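Local coordinates for protein 5-carboxyvanillate decarboxylase (PDB 4NG3) that probably removes a carboxylate group from 5-carboxyvanillate at a manganese site set in a parallel beta barrel, at residues L171-R176 with L221-G226; I50-D55 with I296-Q301. One frame throughout, in Å; residues are numbered along the deposited sequence.

In the fold
Both interactions belong to one barrel of eight parallel strands and converge on its manganese ion. Along the chain the order is 50-55, 171-176, 221-226 and 296-301, so the two segments of interaction 1 fall between those of interaction 2. Interaction 1 pairs neighbouring strands 171-174 and 223-225, its centre about 4 Å from the centre of the folded chain; interaction 2 lays helix 49-54 against the loop that follows the last strand, 292-293. Their centres are 19 Å apart and their nearest atoms about 4 Å, without touching. The metal and the bound nitrobenzoate bridge them: 171-176 supplies His174 and 296-301 supplies Asp297, so distant parts of the sequence meet in one site.

Interaction 1: L171-R176 with L221-G226; sequences LYIHPR and LKIVLG. With MN (manganese (II) ion), chain I; 1DF (4-hydroxy-3-methoxy-5-nitrobenzoic acid), chain J.
Leu171 with Ile223 and Tyr172 with Val224 pair as neighbours on adjacent parallel strands in the buried wall of the barrel, the short strand axes 35° apart. Three backbone hydrogen bonds join the segments. Leu171 N reaches Lys222 O almost straight, at 174°; Val224 N donates to Leu171 O, and Ile173 N to Val224 O. Farther along the strands separate, and a water takes over, donating to Ile173 O and accepting from Gly226 N.

Tyr172 and Val224 share one face of the sheet. Val224 CG1 sits over the face of the Tyr172 ring, 3.8 Å from its centroid, a CH-pi contact for which a beta-branched residue is well shaped. With CG anti to the backbone N (chi1 -157°), the ring lies along the neighbouring strand and brings OH to Glu8 and Thr270, so Tyr172 supports a metal ligand from the second shell. Gly226 suits the place beside that hydroxyl, where a CB would collide with OH.

The other face is aliphatic. Leu171 CD2 is 4.0 Å from Ile223 CD1, the two side chains lying side by side and pointing the same way; that of Ile173 runs obliquely to Ile223, with Ile173 CD1 3.8 Å from Ile223 CG2. Leu171 also packs on helix 158-167, Ile173 on Met209 of helix 197-211.

At the strand end, His174 NE2 binds the manganese at 2.2 Å. His174 ND1 donates to a lone pair of Pro175 O (2.8 Å), which together with the metal bond should limit turning of the ring. A metal-binding histidine at the C-terminal end of a barrel strand is typical of the amidohydrolase (beta/alpha)8 barrel.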
# COMPACT_ATOMS: atom_id res chain seq x y z
N LEU A 171 9.06 -18.85 5.64
CA LEU A 171 9.49 -18.25 4.37
C LEU A 171 9.39 -16.73 4.47
O LEU A 171 8.31 -16.20 4.62
CB LEU A 171 8.61 -18.73 3.20
CG LEU A 171 8.86 -17.99 1.88
CD1 LEU A 171 10.23 -18.33 1.27
CD2 LEU A 171 7.71 -18.20 0.87
N TYR A 172 10.54 -16.07 4.36
CA TYR A 172 10.60 -14.61 4.32
C TYR A 172 10.36 -14.23 2.88
O TYR A 172 11.16 -14.58 2.01
CB TYR A 172 12.00 -14.16 4.76
CG TYR A 172 12.09 -12.74 5.30
CD1 TYR A 172 11.60 -11.66 4.57
CD2 TYR A 172 12.64 -12.49 6.55
CE1 TYR A 172 11.67 -10.36 5.07
CE2 TYR A 172 12.73 -11.21 7.05
CZ TYR A 172 12.25 -10.15 6.32
OH TYR A 172 12.33 -8.87 6.83
N ILE A 173 9.24 -13.57 2.60
CA ILE A 173 9.01 -13.03 1.26
C ILE A 173 9.53 -11.60 1.23
O ILE A 173 8.88 -10.68 1.73
CB ILE A 173 7.53 -13.09 0.82
CG1 ILE A 173 7.05 -14.55 0.82
CG2 ILE A 173 7.38 -12.48 -0.58
CD1 ILE A 173 5.64 -14.75 0.27
N HIS A 174 10.73 -11.45 0.67
CA HIS A 174 11.41 -10.16 0.58
C HIS A 174 10.96 -9.44 -0.70
O HIS A 174 10.49 -10.08 -1.64
CB HIS A 174 12.92 -10.41 0.59
CG HIS A 174 13.76 -9.17 0.58
ND1 HIS A 174 14.07 -8.49 -0.58
CD2 HIS A 174 14.36 -8.49 1.58
CE1 HIS A 174 14.81 -7.44 -0.29
NE2 HIS A 174 15.00 -7.42 1.02
N PRO A 175 11.09 -8.10 -0.74
CA PRO A 175 10.68 -7.44 -1.98
C PRO A 175 11.62 -7.66 -3.16
O PRO A 175 12.77 -8.06 -2.99
CB PRO A 175 10.75 -5.96 -1.61
CG PRO A 175 10.57 -5.91 -0.14
CD PRO A 175 11.29 -7.13 0.36
N ARG A 176 11.10 -7.37 -4.34
CA ARG A 176 11.90 -7.06 -5.52
C ARG A 176 11.08 -5.99 -6.24
O ARG A 176 10.00 -5.62 -5.77
CB ARG A 176 12.13 -8.29 -6.40
CG ARG A 176 10.88 -8.91 -6.98
CD ARG A 176 11.18 -10.11 -7.87
NE ARG A 176 11.88 -9.75 -9.10
CZ ARG A 176 12.07 -10.59 -10.12
NH1 ARG A 176 11.61 -11.83 -10.06
NH2 ARG A 176 12.71 -10.17 -11.21
N LEU A 221 1.78 -23.05 6.86
CA LEU A 221 2.79 -22.13 6.33
C LEU A 221 3.04 -20.99 7.30
O LEU A 221 2.12 -20.46 7.92
CB LEU A 221 2.32 -21.52 5.02
CG LEU A 221 2.45 -22.32 3.73
CD1 LEU A 221 1.81 -21.50 2.62
CD2 LEU A 221 3.91 -22.61 3.43
N LYS A 222 4.31 -20.60 7.44
CA LYS A 222 4.63 -19.35 8.10
C LYS A 222 5.35 -18.43 7.11
O LYS A 222 6.39 -18.79 6.55
CB LYS A 222 5.47 -19.58 9.35
CG LYS A 222 5.79 -18.29 10.13
CD LYS A 222 4.57 -17.76 10.89
CE LYS A 222 4.22 -18.63 12.10
NZ LYS A 222 2.86 -18.36 12.68
N ILE A 223 4.78 -17.25 6.90
CA ILE A 223 5.36 -16.26 6.00
C ILE A 223 5.85 -15.09 6.84
O ILE A 223 5.23 -14.72 7.84
CB ILE A 223 4.32 -15.74 4.98
CG1 ILE A 223 3.66 -16.91 4.25
CG2 ILE A 223 4.97 -14.79 3.96
CD1 ILE A 223 4.62 -17.77 3.44
N VAL A 224 6.98 -14.52 6.45
CA VAL A 224 7.51 -13.34 7.12
C VAL A 224 7.64 -12.23 6.11
O VAL A 224 8.16 -12.45 5.01
CB VAL A 224 8.90 -13.62 7.77
CG1 VAL A 224 9.51 -12.32 8.31
CG2 VAL A 224 8.77 -14.65 8.87
N LEU A 225 7.15 -11.04 6.47
CA LEU A 225 7.24 -9.86 5.62
C LEU A 225 8.01 -8.76 6.35
O LEU A 225 7.74 -8.48 7.52
CB LEU A 225 5.84 -9.32 5.29
CG LEU A 225 4.88 -10.20 4.49
CD1 LEU A 225 3.56 -9.44 4.29
CD2 LEU A 225 5.51 -10.52 3.17
N GLY A 226 8.95 -8.12 5.66
CA GLY A 226 9.68 -7.02 6.25
C GLY A 226 8.94 -5.69 6.09
O GLY A 226 7.78 -5.66 5.70
MN MN I . 15.99 -5.86 2.29
C1 1DF J . 17.42 -1.79 -1.36
CO1 1DF J . 16.63 -1.86 -0.21
CO2 1DF J . 17.85 -2.96 -1.99
CM1 1DF J . 16.27 -3.11 0.30
CM2 1DF J . 17.49 -4.18 -1.47
OM 1DF J . 17.89 -5.37 -2.04
CZ 1DF J . 16.71 -4.26 -0.33
CC 1DF J . 17.84 -0.50 -1.97
CV 1DF J . 18.25 -5.46 -3.37
O1 1DF J . 17.85 0.55 -1.29
O2 1DF J . 18.20 -0.49 -3.18
O3 1DF J . 16.76 -5.45 0.34
N 1DF J . 15.21 -3.23 1.27
O11 1DF J . 14.94 -4.39 1.83
O22 1DF J . 14.53 -2.19 1.61
O HOH W 1 9.19 -8.24 2.97
O HOH W 2 17.63 -7.23 2.94

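Interaction 2: I50-D55 with I296-Q301. With MN (manganese (II) ion), chain I; 1DF (4-hydroxy-3-methoxy-5-nitrobenzoic acid), chain J.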
# COMPACT_ATOMS: atom_id res chain seq x y z
N ILE A 50 28.50 -4.16 -3.98
CA ILE A 50 28.87 -5.58 -4.08
C ILE A 50 29.81 -5.97 -2.93
O ILE A 50 29.66 -7.03 -2.30
CB ILE A 50 29.55 -5.93 -5.43
CG1 ILE A 50 28.50 -6.05 -6.54
CG2 ILE A 50 30.33 -7.25 -5.32
CD1 ILE A 50 29.09 -6.17 -7.93
N GLY A 51 30.77 -5.09 -2.65
CA GLY A 51 31.75 -5.35 -1.60
C GLY A 51 31.07 -5.42 -0.25
O GLY A 51 31.38 -6.28 0.58
N ARG A 52 30.12 -4.52 -0.02
CA ARG A 52 29.41 -4.51 1.26
C ARG A 52 28.49 -5.73 1.45
O ARG A 52 28.45 -6.31 2.54
CB ARG A 52 28.68 -3.18 1.46
CG ARG A 52 29.66 -2.01 1.36
CD ARG A 52 29.00 -0.67 1.64
NE ARG A 52 28.45 -0.63 2.99
CZ ARG A 52 27.20 -0.30 3.26
NH1 ARG A 52 26.37 0.02 2.27
NH2 ARG A 52 26.77 -0.29 4.51
N LEU A 53 27.78 -6.13 0.41
CA LEU A 53 26.96 -7.35 0.44
C LEU A 53 27.80 -8.61 0.66
O LEU A 53 27.40 -9.51 1.39
CB LEU A 53 26.18 -7.49 -0.86
CG LEU A 53 25.03 -6.49 -1.00
CD1 LEU A 53 24.57 -6.40 -2.45
CD2 LEU A 53 23.89 -6.94 -0.10
N SER A 54 28.95 -8.69 -0.01
CA SER A 54 29.79 -9.88 0.02
C SER A 54 30.47 -10.08 1.37
O SER A 54 30.70 -11.21 1.81
CB SER A 54 30.86 -9.77 -1.06
OG SER A 54 30.26 -9.69 -2.34
N ASP A 55 30.80 -8.97 2.02
CA ASP A 55 31.50 -9.00 3.29
C ASP A 55 30.62 -9.51 4.43
O ASP A 55 29.48 -9.07 4.61
CB ASP A 55 32.02 -7.61 3.64
CG ASP A 55 32.40 -7.50 5.10
OD1 ASP A 55 33.39 -8.16 5.50
OD2 ASP A 55 31.71 -6.77 5.84
N ILE A 296 17.54 -4.94 10.57
CA ILE A 296 18.30 -3.75 10.18
C ILE A 296 18.12 -3.43 8.71
O ILE A 296 17.96 -2.27 8.36
CB ILE A 296 19.81 -3.93 10.43
CG1 ILE A 296 20.10 -4.15 11.91
CG2 ILE A 296 20.62 -2.71 9.90
CD1 ILE A 296 21.52 -4.62 12.17
N ASP A 297 18.15 -4.48 7.88
CA ASP A 297 18.21 -4.34 6.42
C ASP A 297 19.61 -3.89 5.95
O ASP A 297 19.74 -3.16 4.96
CB ASP A 297 17.12 -3.37 5.90
CG ASP A 297 16.46 -3.84 4.61
OD1 ASP A 297 17.05 -4.66 3.87
OD2 ASP A 297 15.33 -3.37 4.33
N TYR A 298 20.64 -4.32 6.67
CA TYR A 298 22.03 -4.10 6.27
C TYR A 298 22.31 -4.88 4.97
O TYR A 298 21.80 -6.00 4.82
CB TYR A 298 22.96 -4.60 7.39
CG TYR A 298 24.43 -4.34 7.14
CD1 TYR A 298 24.99 -3.12 7.46
CD2 TYR A 298 25.25 -5.32 6.60
CE1 TYR A 298 26.32 -2.86 7.24
CE2 TYR A 298 26.59 -5.07 6.36
CZ TYR A 298 27.12 -3.84 6.69
OH TYR A 298 28.45 -3.57 6.47
N PRO A 299 23.12 -4.32 4.05
CA PRO A 299 23.80 -3.02 4.10
C PRO A 299 23.02 -1.88 3.43
O PRO A 299 23.60 -0.81 3.22
CB PRO A 299 25.10 -3.28 3.33
CG PRO A 299 24.72 -4.29 2.32
CD PRO A 299 23.63 -5.14 2.94
N TYR A 300 21.75 -2.11 3.11
CA TYR A 300 20.92 -1.07 2.51
C TYR A 300 20.51 -0.02 3.53
O TYR A 300 20.14 1.10 3.17
CB TYR A 300 19.71 -1.69 1.81
CG TYR A 300 20.11 -2.70 0.76
CD1 TYR A 300 20.73 -2.30 -0.42
CD2 TYR A 300 19.93 -4.07 0.98
CE1 TYR A 300 21.12 -3.22 -1.37
CE2 TYR A 300 20.33 -5.00 0.03
CZ TYR A 300 20.92 -4.56 -1.14
OH TYR A 300 21.31 -5.46 -2.10
N GLN A 301 20.56 -0.38 4.81
CA GLN A 301 20.37 0.55 5.93
C GLN A 301 21.54 0.38 6.88
O GLN A 301 22.08 -0.73 7.00
CB GLN A 301 19.09 0.23 6.72
CG GLN A 301 17.81 0.25 5.92
CD GLN A 301 17.00 1.50 6.16
OE1 GLN A 301 17.32 2.31 7.04
NE2 GLN A 301 15.94 1.67 5.39
MN MN I . 15.99 -5.86 2.29
C1 1DF J . 17.42 -1.79 -1.36
CO1 1DF J . 16.63 -1.86 -0.21
CO2 1DF J . 17.85 -2.96 -1.99
CM1 1DF J . 16.27 -3.11 0.30
CM2 1DF J . 17.49 -4.18 -1.47
OM 1DF J . 17.89 -5.37 -2.04
CZ 1DF J . 16.71 -4.26 -0.33
CC 1DF J . 17.84 -0.50 -1.97
CV 1DF J . 18.25 -5.46 -3.37
O1 1DF J . 17.85 0.55 -1.29
O2 1DF J . 18.20 -0.49 -3.18
O3 1DF J . 16.76 -5.45 0.34
N 1DF J . 15.21 -3.23 1.27
O11 1DF J . 14.94 -4.39 1.83
O22 1DF J . 14.53 -2.19 1.61
O HOH W 3 29.67 -5.36 4.87
O HOH W 4 24.59 0.70 5.77
O HOH W 2 17.63 -7.23 2.94
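Leu53 and Pro299 form the tight half of this contact, where helix 49-54 meets the loop 296-301. Leu53 CD2 presses on Pro299 CD at 3.5 Å, the two side chains crossing at about a right angle. The other methyl, Leu53 CD1, lies 3.4 Å from Tyr300 OH. A branched leucine thus serves two partners. The peptide bond before Pro299 is cis, consistent with a sharp turn that brings the proline ring to the helix and its CB over the centre of the Tyr298 ring.

Tyr300 carries the packing inward. With CG beside its own backbone N (chi1 -57°), one face of the Tyr300 ring lies over the bound nitrobenzoate, whose ring carbon CO2 is 3.2 Å above the plane, while OH bonds to Thr77. A serine in place of Tyr300 would probably leave the nitrobenzoate ring without the aromatic surface that lies against it, open a gap beside the Leu53 methyls and deprive Thr77 of its phenolic mate. The loop follows the last strand of the (beta/alpha)8 barrel, the place where amidohydrolases keep a metal-binding aspartate: Asp297 OD1 binds the manganese at 2.2 Å, and OD2 is hydrogen-bonded to His227.

The outer side, around the partly exposed Arg52, is looser and wetter. Its chain bends at chi3 (61°), setting one guanidinium face over Pro299 CB, and Arg52 NH1 donates to Pro299 O at 3.0 Å, far from straight at 135°. A water in the guanidinium plane accepts from NH2 and donates to the same carbonyl. A second water is hydrogen-bonded to Arg52 O, Asp55 OD2 and Tyr298 OH, the last also bonded to Glu59, and joins the helix end to the loop.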